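Local coordinates for glutamine amidotransferase type-2 domain-containing protein (Pseudomonas aeruginosa PAO1, PDB 1TE5) that is a predicted class II glutamine amidotransferase of the Ntn-hydrolase clan, probably releasing ammonia from glutamine for transfer to an acceptor that is not known, at residues Val169-Ile174 with Cys184-Ala189; Leu188-Arg193 with Asn234-Gln239; Arg96-Arg101 with Gly119-Val124; Gln50-Ser55 with Ser89-Phe94. All blocks are in the same frame, centred on the assembly; numbering follows the deposited sequence.

Contacts 1 and 2 follow one another along the chain and share Leu-188 and Ala-189; their centres are 12 Å apart, and Cys-184 SG packs 3.3 Å from Gln-239 O. Contact 1 marks the passage from the six-stranded to the seven-stranded antiparallel sheet, and contact 2 adds a strand to the latter that is outermost within this chain. Contacts 3 and 4 adjoin in sequence, with centres 19 Å apart, and both touch the second subunit. Contacts 2 and 3 lie on opposite sides of the chain's centre, about 30 Å apart between centres. The glutamine site of class II relatives lies near the N-terminal cysteine; none of the four contacts includes that residue.

Contact 1: Val169-Ile174 with Cys184-Ala189; sequences VFNALI and CSSKLA
Asn-171 meets Ser-185 and Ser-186 where the chain leaves strand 180-183 of the six-stranded sheet and heads for strand 188-194 of the seven-stranded one, the paired antiparallel sheets of an Ntn-hydrolase fold.

The hydrogen bonds all converge on one oxygen. Asn-171 OD1 accepts Ser-185 N at 2.8 Å and Ser-186 N at 2.8 Å, both nearly straight at the hydrogen (169° and 166°). Their approaches differ: Ser-185 N comes from well above the carbonyl plane, while Ser-186 N is tilted only modestly from it. With CG held beside its own backbone N (chi1 -60°), the amide swings across to the loop although the CB bond does not aim at it. The other end of the amide is used too, since Asn-171 ND2 donates to Asn-108 O on strand 101-108.

Van der Waals contacts fill in around this bond pair. Ser-186 CB lies 3.2 Å from Asn-171 ND2 and 3.7 Å from Val-169 CG1, the methyl placed anti to its backbone N. Ser-185 CB rests 3.3 Å from Phe-170 N.

Two consecutive amides gripped by a single carbonyl fix the orientation of the 184-187 loop. Because the same side-chain amide also binds strand 101-108, its flip is defined, and the loop is tied through it to two strands of the six-stranded sheet.

Contact 2: Leu188-Arg193 with Asn234-Gln239; sequences LAYITR and NWTLQQ
Tyr-190 O meets two neighbouring groups of the 235-236 link: Thr-236 N donates at 2.9 Å, and Trp-235 CA adds a C-H...O contact at 3.3 Å. Tyr-190 and Thr-236 form an antiparallel hydrogen-bonded pair, by which strand 236-238 joins the seven-stranded sheet as an outermost strand within this chain; the return bond runs from Tyr-190 N to Thr-236 O. The strand axes run at 153° to each other. Ala-189 and Leu-237, the neighbouring non-hydrogen-bonded pair, touch through Ala-189 CB and Leu-237 CD2.

On the face that bears Tyr-190, CG sits between backbone N and carbonyl carbon (chi1 63°), which lays the ring alongside Thr-236. Thr-236 CB then covers one ring face in a CH-pi contact, 3.9 Å from the centroid and 23° off the normal. Gln-238 OE1 reaches the ring edge, 3.4 Å from Tyr-190 CD2. Trp-246 meets the same ring edge-to-face.

Further along, Ile-191 CG2 stands over the six-membered ring of Trp-235, 3.8 Å from its centroid. Beyond the last direct backbone bond, a water accepts from Thr-192 N and donates to Asn-234 O at 2.8 Å.

Contact 3: Arg96-Arg101 with Gly119-Val124; sequences RELGGR and GFYRPV
Tyr-121 reaches from the loop before helix 128-143 to the end of a beta hairpin, strands 94-98 and 101-108, whose tight type I' turn is closed by reciprocal backbone bonds between Leu-98 and Arg-101. Its CB bond is directed at the hairpin, and CG, anti to the carbonyl carbon (chi1 -61°), carries the ring past Arg-96, which runs in the opposite direction. CD2 is the first ring atom to touch, 3.5 Å from Arg-96 CD and equally close to CG of that arginine. CE2 comes within 3.5 Å of Glu-97 O, which lies at the ring edge near its plane. On the other flank CE1 approaches Leu-98 CD1 at 4.1 Å. At the tip, OH donates to Glu-97 O at 3.0 Å, tilted 25° from the carbonyl plane, and packs against Leu-98 CG at 3.2 Å.

Running back past the ring, the bent chain of Arg-96 takes its guanidinium toward the 122-124 backbone and a salt bridge with Glu-130. Phe-120 of the second subunit meets the Tyr-121 ring, placing the contact at the subunit interface. Glu-97 there spans two bonds: OE2 accepts Arg-122 N of the second subunit, and OE1 accepts Gly-100 N of its own turn at 3.0 Å.

Contact 4: Gln50-Ser55 with Ser89-Phe94; sequences QDPLAS and SNTHPF
Pro-52 and Thr-91 bring the two backbones nearest, 5.6 Å between CA atoms, where strand 45-51 has just ended and segment 89-94 passes without regular structure toward a cis peptide before Pro-93.

Thr-91 carries the packing with its two branches. OG1 lies 3.3 Å from Pro-52 CB, the proline and threonine side chains crossing at about a right angle; its polar partner is Gly-87 O, through a weak hydrogen bond. The methyl, anti to the backbone N (chi1 -55° for OG1), is thereby turned to the strand end, with CG2 3.6 Å from Asp-51 O and 3.9 Å from Gln-50 CB. The Gln-50 and Thr-91 side chains pass alongside one another, running opposite ways. The glutamine runs extended beyond CG, bringing its terminal amide among the carbonyls of Thr-91 and Pro-93, although which amide atom faces them is doubtful.

Asp-51 points away, bonding Ser-58 and forming a salt bridge to Arg-47 of the second subunit. The contact joins the strand that is outermost in this chain's seven-stranded sheet to the connection leading into strand 94-98, while His-92, bonded to Ser-129, and the Phe-94 ring lean on helix 128-143.

Contact 1: Val169-Ile174 with Cys184-Ala189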
loop_
_atom_site.group_PDB
_atom_site.type_symbol
_atom_site.label_atom_id
_atom_site.label_comp_id
_atom_site.label_asym_id
_atom_site.label_seq_id
_atom_site.Cartn_x
_atom_site.Cartn_y
_atom_site.Cartn_z
ATOM N N VAL A 169 -12.188 -6.996 -23.206
ATOM C CA VAL A 169 -13.077 -6.921 -22.047
ATOM C C VAL A 169 -12.520 -5.924 -21.038
ATOM O O VAL A 169 -11.364 -6.041 -20.618
ATOM C CB VAL A 169 -13.210 -8.294 -21.333
ATOM C CG1 VAL A 169 -14.081 -8.159 -20.078
ATOM C CG2 VAL A 169 -13.791 -9.337 -22.279
ATOM N N PHE A 170 -13.336 -4.953 -20.642
ATOM C CA PHE A 170 -12.885 -3.974 -19.672
ATOM C C PHE A 170 -13.877 -3.687 -18.552
ATOM O O PHE A 170 -14.605 -2.700 -18.591
ATOM C CB PHE A 170 -12.464 -2.671 -20.354
ATOM C CG PHE A 170 -11.673 -1.752 -19.457
ATOM C CD1 PHE A 170 -10.355 -2.049 -19.126
ATOM C CD2 PHE A 170 -12.250 -0.599 -18.932
ATOM C CE1 PHE A 170 -9.624 -1.215 -18.286
ATOM C CE2 PHE A 170 -11.530 0.238 -18.093
ATOM C CZ PHE A 170 -10.215 -0.069 -17.768
ATOM N N ASN A 171 -13.924 -4.582 -17.575
ATOM C CA ASN A 171 -14.786 -4.403 -16.419
ATOM C C ASN A 171 -13.823 -3.760 -15.430
ATOM O O ASN A 171 -12.710 -4.264 -15.240
ATOM C CB ASN A 171 -15.273 -5.755 -15.899
ATOM C CG ASN A 171 -16.054 -6.527 -16.942
ATOM O OD1 ASN A 171 -17.152 -6.134 -17.323
ATOM N ND2 ASN A 171 -15.482 -7.625 -17.424
ATOM N N ALA A 172 -14.206 -2.633 -14.839
ATOM C CA ALA A 172 -13.304 -1.957 -13.916
ATOM C C ALA A 172 -13.962 -1.267 -12.742
ATOM O O ALA A 172 -15.154 -0.964 -12.765
ATOM C CB ALA A 172 -12.444 -0.964 -14.682
ATOM N N LEU A 173 -13.176 -1.079 -11.690
ATOM C CA LEU A 173 -13.615 -0.392 -10.485
ATOM C C LEU A 173 -12.531 0.644 -10.200
ATOM O O LEU A 173 -11.337 0.322 -10.194
ATOM C CB LEU A 173 -13.725 -1.355 -9.299
ATOM C CG LEU A 173 -14.602 -2.600 -9.415
ATOM C CD1 LEU A 173 -14.513 -3.369 -8.113
ATOM C CD2 LEU A 173 -16.042 -2.223 -9.744
ATOM N N ILE A 174 -12.943 1.893 -10.019
ATOM C CA ILE A 174 -12.007 2.978 -9.738
ATOM C C ILE A 174 -12.554 3.811 -8.583
ATOM O O ILE A 174 -13.762 3.982 -8.455
ATOM C CB ILE A 174 -11.801 3.861 -10.982
ATOM C CG1 ILE A 174 -11.380 2.986 -12.164
ATOM C CG2 ILE A 174 -10.745 4.914 -10.697
ATOM C CD1 ILE A 174 -11.463 3.664 -13.494
ATOM N N CYS A 184 -18.950 -1.604 -16.747
ATOM C CA CYS A 184 -19.203 -2.972 -17.166
ATOM C C CYS A 184 -19.031 -3.155 -18.665
ATOM O O CYS A 184 -19.481 -2.332 -19.461
ATOM C CB CYS A 184 -20.610 -3.375 -16.755
ATOM S SG CYS A 184 -21.177 -4.904 -17.485
ATOM N N SER A 185 -18.353 -4.231 -19.042
ATOM C CA SER A 185 -18.116 -4.550 -20.447
ATOM C C SER A 185 -18.652 -5.956 -20.706
ATOM O O SER A 185 -19.326 -6.213 -21.710
ATOM C CB SER A 185 -16.617 -4.510 -20.751
ATOM O OG SER A 185 -16.327 -3.615 -21.809
ATOM N N SER A 186 -18.335 -6.857 -19.781
ATOM C CA SER A 186 -18.735 -8.253 -19.835
ATOM C C SER A 186 -19.894 -8.444 -18.869
ATOM O O SER A 186 -21.055 -8.501 -19.273
ATOM C CB SER A 186 -17.548 -9.130 -19.421
ATOM O OG SER A 186 -17.852 -10.512 -19.528
ATOM N N LYS A 187 -19.568 -8.541 -17.588
ATOM C CA LYS A 187 -20.574 -8.705 -16.560
ATOM C C LYS A 187 -20.130 -8.078 -15.255
ATOM O O LYS A 187 -18.950 -8.103 -14.900
ATOM C CB LYS A 187 -20.917 -10.180 -16.342
ATOM C CG LYS A 187 -19.723 -11.118 -16.249
ATOM C CD LYS A 187 -20.073 -12.457 -15.592
ATOM C CE LYS A 187 -21.265 -13.165 -16.240
ATOM N NZ LYS A 187 -22.597 -12.607 -15.844
ATOM N N LEU A 188 -21.099 -7.508 -14.554
ATOM C CA LEU A 188 -20.888 -6.851 -13.274
ATOM C C LEU A 188 -22.284 -6.733 -12.672
ATOM O O LEU A 188 -23.269 -6.675 -13.397
ATOM C CB LEU A 188 -20.280 -5.464 -13.495
ATOM C CG LEU A 188 -19.689 -4.760 -12.280
ATOM C CD1 LEU A 188 -18.489 -5.547 -11.767
ATOM C CD2 LEU A 188 -19.289 -3.351 -12.668
ATOM N N ALA A 189 -22.379 -6.720 -11.354
ATOM C CA ALA A 189 -23.675 -6.624 -10.706
ATOM C C ALA A 189 -23.548 -5.905 -9.370
ATOM O O ALA A 189 -22.436 -5.685 -8.878
ATOM C CB ALA A 189 -24.245 -8.026 -10.499
#

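Contact 2: Leu188-Arg193 with Asn234-Gln239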
loop_
_atom_site.group_PDB
_atom_site.type_symbol
_atom_site.label_atom_id
_atom_site.label_comp_id
_atom_site.label_asym_id
_atom_site.label_seq_id
_atom_site.Cartn_x
_atom_site.Cartn_y
_atom_site.Cartn_z
ATOM N N LEU A 188 -21.099 -7.508 -14.554
ATOM C CA LEU A 188 -20.888 -6.851 -13.274
ATOM C C LEU A 188 -22.284 -6.733 -12.672
ATOM O O LEU A 188 -23.269 -6.675 -13.397
ATOM C CB LEU A 188 -20.280 -5.464 -13.495
ATOM C CG LEU A 188 -19.689 -4.760 -12.280
ATOM C CD1 LEU A 188 -18.489 -5.547 -11.767
ATOM C CD2 LEU A 188 -19.289 -3.351 -12.668
ATOM N N ALA A 189 -22.379 -6.720 -11.354
ATOM C CA ALA A 189 -23.675 -6.624 -10.706
ATOM C C ALA A 189 -23.548 -5.905 -9.370
ATOM O O ALA A 189 -22.436 -5.685 -8.878
ATOM C CB ALA A 189 -24.245 -8.026 -10.499
ATOM N N TYR A 190 -24.682 -5.554 -8.769
ATOM C CA TYR A 190 -24.664 -4.874 -7.480
ATOM C C TYR A 190 -25.953 -5.056 -6.694
ATOM O O TYR A 190 -26.953 -5.538 -7.219
ATOM C CB TYR A 190 -24.381 -3.375 -7.672
ATOM C CG TYR A 190 -25.437 -2.622 -8.466
ATOM C CD1 TYR A 190 -26.565 -2.086 -7.833
ATOM C CD2 TYR A 190 -25.298 -2.429 -9.844
ATOM C CE1 TYR A 190 -27.530 -1.375 -8.555
ATOM C CE2 TYR A 190 -26.258 -1.715 -10.573
ATOM C CZ TYR A 190 -27.370 -1.192 -9.921
ATOM O OH TYR A 190 -28.311 -0.480 -10.639
ATOM N N ILE A 191 -25.902 -4.708 -5.415
ATOM C CA ILE A 191 -27.073 -4.775 -4.556
ATOM C C ILE A 191 -26.943 -3.774 -3.412
ATOM O O ILE A 191 -25.961 -3.793 -2.666
ATOM C CB ILE A 191 -27.335 -6.197 -3.998
ATOM C CG1 ILE A 191 -28.646 -6.203 -3.203
ATOM C CG2 ILE A 191 -26.182 -6.660 -3.106
ATOM C CD1 ILE A 191 -29.089 -7.570 -2.770
ATOM N N THR A 192 -27.930 -2.892 -3.294
ATOM C CA THR A 192 -27.925 -1.884 -2.249
ATOM C C THR A 192 -28.780 -2.371 -1.100
ATOM O O THR A 192 -29.893 -2.846 -1.312
ATOM C CB THR A 192 -28.512 -0.561 -2.746
ATOM O OG1 THR A 192 -27.907 -0.201 -3.992
ATOM C CG2 THR A 192 -28.265 0.544 -1.730
ATOM N N ARG A 193 -28.268 -2.241 0.115
ATOM C CA ARG A 193 -28.992 -2.667 1.299
ATOM C C ARG A 193 -29.244 -1.445 2.163
ATOM O O ARG A 193 -28.314 -0.724 2.505
ATOM C CB ARG A 193 -28.172 -3.718 2.052
ATOM C CG ARG A 193 -27.962 -5.004 1.249
ATOM C CD ARG A 193 -26.793 -5.833 1.760
ATOM N NE ARG A 193 -26.977 -6.293 3.135
ATOM C CZ ARG A 193 -26.141 -6.017 4.135
ATOM N NH1 ARG A 193 -26.386 -6.486 5.354
ATOM N NH2 ARG A 193 -25.068 -5.261 3.926
ATOM N N ASN A 234 -32.176 -8.199 -4.705
ATOM C CA ASN A 234 -32.198 -6.885 -5.317
ATOM C C ASN A 234 -30.965 -6.771 -6.193
ATOM O O ASN A 234 -30.529 -5.668 -6.526
ATOM C CB ASN A 234 -32.174 -5.791 -4.253
ATOM C CG ASN A 234 -33.547 -5.460 -3.736
ATOM O OD1 ASN A 234 -34.129 -6.215 -2.957
ATOM N ND2 ASN A 234 -34.085 -4.324 -4.174
ATOM N N TRP A 235 -30.374 -7.917 -6.520
ATOM C CA TRP A 235 -29.192 -7.932 -7.367
ATOM C C TRP A 235 -29.536 -7.461 -8.764
ATOM O O TRP A 235 -30.240 -8.142 -9.512
ATOM C CB TRP A 235 -28.555 -9.323 -7.428
ATOM C CG TRP A 235 -27.640 -9.629 -6.275
ATOM C CD1 TRP A 235 -27.948 -10.341 -5.156
ATOM C CD2 TRP A 235 -26.262 -9.252 -6.144
ATOM N NE1 TRP A 235 -26.852 -10.434 -4.336
ATOM C CE2 TRP A 235 -25.802 -9.776 -4.915
ATOM C CE3 TRP A 235 -25.369 -8.520 -6.943
ATOM C CZ2 TRP A 235 -24.488 -9.595 -4.467
ATOM C CZ3 TRP A 235 -24.058 -8.339 -6.495
ATOM C CH2 TRP A 235 -23.634 -8.875 -5.267
ATOM N N THR A 236 -29.060 -6.270 -9.093
ATOM C CA THR A 236 -29.279 -5.685 -10.398
ATOM C C THR A 236 -28.089 -6.061 -11.278
ATOM O O THR A 236 -26.934 -5.954 -10.854
ATOM C CB THR A 236 -29.399 -4.158 -10.281
ATOM O OG1 THR A 236 -30.552 -3.830 -9.495
ATOM C CG2 THR A 236 -29.521 -3.523 -11.645
ATOM N N LEU A 237 -28.366 -6.559 -12.480
ATOM C CA LEU A 237 -27.305 -6.939 -13.402
ATOM C C LEU A 237 -27.003 -5.824 -14.402
ATOM O O LEU A 237 -27.911 -5.239 -15.000
ATOM C CB LEU A 237 -27.666 -8.232 -14.138
ATOM C CG LEU A 237 -27.973 -9.472 -13.282
ATOM C CD1 LEU A 237 -28.257 -10.670 -14.172
ATOM C CD2 LEU A 237 -26.815 -9.780 -12.363
ATOM N N GLN A 238 -25.726 -5.496 -14.533
ATOM C CA GLN A 238 -25.290 -4.460 -15.452
ATOM C C GLN A 238 -24.993 -5.038 -16.836
ATOM O O GLN A 238 -24.515 -6.171 -16.964
ATOM C CB GLN A 238 -24.045 -3.745 -14.914
ATOM C CG GLN A 238 -24.273 -2.902 -13.669
ATOM C CD GLN A 238 -23.019 -2.173 -13.220
ATOM O OE1 GLN A 238 -22.660 -2.209 -12.047
ATOM N NE2 GLN A 238 -22.352 -1.503 -14.152
ATOM N N GLN A 239 -25.304 -4.252 -17.864
ATOM C CA GLN A 239 -25.073 -4.634 -19.258
ATOM C C GLN A 239 -23.795 -3.978 -19.783
ATOM O O GLN A 239 -23.256 -3.053 -19.177
ATOM C CB GLN A 239 -26.239 -4.159 -20.126
ATOM C CG GLN A 239 -27.617 -4.492 -19.591
ATOM C CD GLN A 239 -28.664 -3.494 -20.055
ATOM O OE1 GLN A 239 -29.539 -3.091 -19.283
ATOM N NE2 GLN A 239 -28.563 -3.066 -21.313
HETATM O O HOH W 1 -23.791 -8.382 -15.774
HETATM O O HOH W 2 -30.428 -3.112 -5.325
#

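Contact 3: Arg96-Arg101 with Gly119-Val124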
loop_
_atom_site.group_PDB
_atom_site.type_symbol
_atom_site.label_atom_id
_atom_site.label_comp_id
_atom_site.label_asym_id
_atom_site.label_seq_id
_atom_site.Cartn_x
_atom_site.Cartn_y
_atom_site.Cartn_z
ATOM N N ARG A 96 -2.357 4.839 -6.941
ATOM C CA ARG A 96 -1.572 5.970 -7.426
ATOM C C ARG A 96 -2.274 7.256 -7.023
ATOM O O ARG A 96 -3.497 7.356 -7.140
ATOM C CB ARG A 96 -1.393 5.897 -8.944
ATOM C CG ARG A 96 0.039 6.149 -9.379
ATOM C CD ARG A 96 0.466 5.283 -10.560
ATOM N NE ARG A 96 0.453 3.892 -10.128
ATOM C CZ ARG A 96 1.208 2.933 -10.651
ATOM N NH1 ARG A 96 1.106 1.701 -10.189
ATOM N NH2 ARG A 96 2.069 3.196 -11.628
ATOM N N GLU A 97 -1.525 8.216 -6.483
ATOM C CA GLU A 97 -2.145 9.474 -6.074
ATOM C C GLU A 97 -2.233 10.487 -7.199
ATOM O O GLU A 97 -1.316 10.623 -8.009
ATOM C CB GLU A 97 -1.454 10.089 -4.846
ATOM C CG GLU A 97 -0.188 10.889 -5.121
ATOM C CD GLU A 97 -0.410 12.396 -5.293
ATOM O OE1 GLU A 97 -1.536 12.912 -5.117
ATOM O OE2 GLU A 97 0.581 13.067 -5.608
ATOM N N LEU A 98 -3.375 11.157 -7.245
ATOM C CA LEU A 98 -3.676 12.196 -8.212
ATOM C C LEU A 98 -4.517 13.205 -7.427
ATOM O O LEU A 98 -5.479 12.841 -6.747
ATOM C CB LEU A 98 -4.465 11.633 -9.405
ATOM C CG LEU A 98 -4.528 12.492 -10.676
ATOM C CD1 LEU A 98 -4.963 11.656 -11.852
ATOM C CD2 LEU A 98 -5.458 13.670 -10.494
ATOM N N GLY A 99 -4.106 14.465 -7.463
ATOM C CA GLY A 99 -4.840 15.496 -6.757
ATOM C C GLY A 99 -4.881 15.374 -5.244
ATOM O O GLY A 99 -5.775 15.919 -4.610
ATOM N N GLY A 100 -3.894 14.712 -4.655
ATOM C CA GLY A 100 -3.885 14.579 -3.209
ATOM C C GLY A 100 -4.857 13.539 -2.683
ATOM O O GLY A 100 -5.250 13.575 -1.514
ATOM N N ARG A 101 -5.259 12.625 -3.563
ATOM C CA ARG A 101 -6.170 11.533 -3.222
ATOM C C ARG A 101 -5.539 10.233 -3.739
ATOM O O ARG A 101 -4.891 10.231 -4.781
ATOM C CB ARG A 101 -7.533 11.713 -3.908
ATOM C CG ARG A 101 -8.186 13.079 -3.782
ATOM C CD ARG A 101 -8.412 13.511 -2.338
ATOM N NE ARG A 101 -9.239 12.574 -1.586
ATOM C CZ ARG A 101 -10.380 12.897 -0.986
ATOM N NH1 ARG A 101 -11.054 11.967 -0.321
ATOM N NH2 ARG A 101 -10.856 14.141 -1.061
ATOM N N GLY A 119 3.299 8.313 -20.352
ATOM C CA GLY A 119 3.034 9.637 -19.826
ATOM C C GLY A 119 3.536 9.824 -18.418
ATOM O O GLY A 119 4.523 9.207 -18.029
ATOM N N PHE A 120 2.879 10.722 -17.684
ATOM C CA PHE A 120 3.214 11.050 -16.298
ATOM C C PHE A 120 3.318 9.788 -15.448
ATOM O O PHE A 120 4.289 9.593 -14.709
ATOM C CB PHE A 120 2.132 11.939 -15.674
ATOM C CG PHE A 120 1.732 13.125 -16.516
ATOM C CD1 PHE A 120 2.587 14.225 -16.659
ATOM C CD2 PHE A 120 0.466 13.163 -17.127
ATOM C CE1 PHE A 120 2.190 15.346 -17.398
ATOM C CE2 PHE A 120 0.053 14.270 -17.867
ATOM C CZ PHE A 120 0.916 15.371 -18.003
ATOM N N TYR A 121 2.244 9.003 -15.464
ATOM C CA TYR A 121 2.175 7.757 -14.720
ATOM C C TYR A 121 2.682 6.615 -15.585
ATOM O O TYR A 121 2.353 6.515 -16.766
ATOM C CB TYR A 121 0.736 7.476 -14.281
ATOM C CG TYR A 121 0.146 8.526 -13.367
ATOM C CD1 TYR A 121 -0.598 9.591 -13.882
ATOM C CD2 TYR A 121 0.309 8.450 -11.983
ATOM C CE1 TYR A 121 -1.167 10.551 -13.046
ATOM C CE2 TYR A 121 -0.260 9.408 -11.135
ATOM C CZ TYR A 121 -0.995 10.454 -11.678
ATOM O OH TYR A 121 -1.555 11.403 -10.855
ATOM N N ARG A 122 3.502 5.758 -14.992
ATOM C CA ARG A 122 4.046 4.613 -15.703
ATOM C C ARG A 122 3.817 3.349 -14.876
ATOM O O ARG A 122 3.865 3.387 -13.644
ATOM C CB ARG A 122 5.544 4.804 -15.961
ATOM C CG ARG A 122 5.897 6.043 -16.764
ATOM C CD ARG A 122 7.368 6.031 -17.127
ATOM N NE ARG A 122 7.798 7.266 -17.773
ATOM C CZ ARG A 122 7.460 7.635 -19.002
ATOM N NH1 ARG A 122 7.906 8.778 -19.495
ATOM N NH2 ARG A 122 6.671 6.865 -19.734
ATOM N N PRO A 123 3.473 2.234 -15.541
ATOM C CA PRO A 123 3.257 1.004 -14.780
ATOM C C PRO A 123 4.580 0.445 -14.231
ATOM O O PRO A 123 5.652 0.630 -14.829
ATOM C CB PRO A 123 2.620 0.074 -15.821
ATOM C CG PRO A 123 3.223 0.520 -17.098
ATOM C CD PRO A 123 3.161 2.031 -16.968
ATOM N N VAL A 124 4.500 -0.158 -13.049
ATOM C CA VAL A 124 5.656 -0.785 -12.414
ATOM C C VAL A 124 5.734 -2.245 -12.908
ATOM O O VAL A 124 6.823 -2.801 -13.103
ATOM C CB VAL A 124 5.525 -0.746 -10.875
ATOM C CG1 VAL A 124 6.735 -1.406 -10.223
ATOM C CG2 VAL A 124 5.387 0.703 -10.408
#

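Contact 4: Gln50-Ser55 with Ser89-Phe94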
loop_
_atom_site.group_PDB
_atom_site.type_symbol
_atom_site.label_atom_id
_atom_site.label_comp_id
_atom_site.label_asym_id
_atom_site.label_seq_id
_atom_site.Cartn_x
_atom_site.Cartn_y
_atom_site.Cartn_z
ATOM N N GLN A 50 -2.432 -7.729 -0.811
ATOM C CA GLN A 50 -2.510 -8.459 -2.073
ATOM C C GLN A 50 -1.454 -9.552 -2.151
ATOM O O GLN A 50 -0.446 -9.509 -1.449
ATOM C CB GLN A 50 -2.350 -7.503 -3.253
ATOM C CG GLN A 50 -0.949 -6.996 -3.440
ATOM C CD GLN A 50 -0.882 -5.730 -4.251
ATOM O OE1 GLN A 50 -1.569 -5.588 -5.256
ATOM N NE2 GLN A 50 -0.052 -4.792 -3.807
ATOM N N ASP A 51 -1.643 -10.487 -3.067
ATOM C CA ASP A 51 -0.727 -11.607 -3.195
ATOM C C ASP A 51 -0.929 -12.290 -4.532
ATOM O O ASP A 51 -2.056 -12.527 -4.942
ATOM C CB ASP A 51 -1.029 -12.612 -2.080
ATOM C CG ASP A 51 0.192 -13.395 -1.637
ATOM O OD1 ASP A 51 0.015 -14.563 -1.237
ATOM O OD2 ASP A 51 1.318 -12.848 -1.645
ATOM N N PRO A 52 0.164 -12.546 -5.268
ATOM C CA PRO A 52 0.032 -13.219 -6.564
ATOM C C PRO A 52 -0.184 -14.708 -6.305
ATOM O O PRO A 52 -0.434 -15.104 -5.163
ATOM C CB PRO A 52 1.387 -12.955 -7.216
ATOM C CG PRO A 52 2.314 -12.928 -6.054
ATOM C CD PRO A 52 1.551 -12.114 -5.039
ATOM N N LEU A 53 -0.059 -15.526 -7.348
ATOM C CA LEU A 53 -0.235 -16.965 -7.240
ATOM C C LEU A 53 0.564 -17.495 -6.040
ATOM O O LEU A 53 1.729 -17.139 -5.865
ATOM C CB LEU A 53 0.170 -17.643 -8.544
ATOM C CG LEU A 53 -0.110 -19.132 -8.699
ATOM C CD1 LEU A 53 -1.585 -19.394 -8.519
ATOM C CD2 LEU A 53 0.352 -19.587 -10.066
ATOM N N ALA A 54 -0.062 -18.350 -5.201
ATOM C CA ALA A 54 0.514 -18.962 -4.003
ATOM C C ALA A 54 0.258 -20.458 -3.778
ATOM O O ALA A 54 -0.858 -20.935 -3.955
ATOM C CB ALA A 54 0.189 -18.145 -2.753
ATOM N N SER A 55 1.299 -21.193 -3.391
ATOM C CA SER A 55 1.180 -22.635 -3.135
ATOM C C SER A 55 1.099 -22.937 -1.670
ATOM O O SER A 55 1.123 -24.086 -1.238
ATOM C CB SER A 55 2.187 -23.461 -3.916
ATOM O OG SER A 55 2.084 -23.398 -5.336
ATOM N N SER A 89 4.085 -7.138 -8.549
ATOM C CA SER A 89 3.892 -5.978 -9.416
ATOM C C SER A 89 2.788 -6.171 -10.453
ATOM O O SER A 89 2.350 -5.209 -11.099
ATOM C CB SER A 89 5.209 -5.571 -10.095
ATOM O OG SER A 89 5.772 -6.610 -10.874
ATOM N N ASN A 90 2.323 -7.409 -10.586
ATOM C CA ASN A 90 1.268 -7.750 -11.540
ATOM C C ASN A 90 -0.032 -8.178 -10.858
ATOM O O ASN A 90 -0.923 -8.735 -11.502
ATOM C CB ASN A 90 1.790 -8.811 -12.494
ATOM C CG ASN A 90 2.915 -8.380 -13.419
ATOM O OD1 ASN A 90 2.855 -7.317 -14.023
ATOM N ND2 ASN A 90 3.968 -9.187 -13.502
ATOM N N THR A 91 -0.155 -7.870 -9.574
ATOM C CA THR A 91 -1.339 -8.221 -8.799
ATOM C C THR A 91 -2.213 -6.972 -8.525
ATOM O O THR A 91 -1.687 -5.912 -8.196
ATOM C CB THR A 91 -0.899 -8.885 -7.472
ATOM O OG1 THR A 91 -0.046 -10.004 -7.762
ATOM C CG2 THR A 91 -2.088 -9.363 -6.681
ATOM N N HIS A 92 -3.520 -7.114 -8.756
ATOM C CA HIS A 92 -4.512 -6.057 -8.553
ATOM C C HIS A 92 -4.926 -6.045 -7.092
ATOM O O HIS A 92 -4.835 -7.060 -6.411
ATOM C CB HIS A 92 -5.800 -6.346 -9.341
ATOM C CG HIS A 92 -5.626 -6.438 -10.823
ATOM N ND1 HIS A 92 -4.581 -7.114 -11.419
ATOM C CD2 HIS A 92 -6.405 -5.989 -11.829
ATOM C CE1 HIS A 92 -4.731 -7.081 -12.731
ATOM N NE2 HIS A 92 -5.831 -6.403 -13.004
ATOM N N PRO A 93 -5.442 -4.908 -6.603
ATOM C CA PRO A 93 -5.641 -3.656 -7.343
ATOM C C PRO A 93 -4.379 -2.769 -7.336
ATOM O O PRO A 93 -3.409 -3.089 -6.659
ATOM C CB PRO A 93 -6.806 -3.009 -6.597
ATOM C CG PRO A 93 -6.614 -3.477 -5.202
ATOM C CD PRO A 93 -6.254 -4.922 -5.371
ATOM N N PHE A 94 -4.408 -1.673 -8.097
ATOM C CA PHE A 94 -3.273 -0.754 -8.183
ATOM C C PHE A 94 -3.620 0.610 -7.578
ATOM O O PHE A 94 -4.759 1.071 -7.674
ATOM C CB PHE A 94 -2.823 -0.594 -9.639
ATOM C CG PHE A 94 -2.449 -1.888 -10.298
ATOM C CD1 PHE A 94 -3.309 -2.498 -11.203
ATOM C CD2 PHE A 94 -1.239 -2.510 -10.003
ATOM C CE1 PHE A 94 -2.960 -3.711 -11.803
ATOM C CE2 PHE A 94 -0.882 -3.719 -10.595
ATOM C CZ PHE A 94 -1.742 -4.318 -11.495
#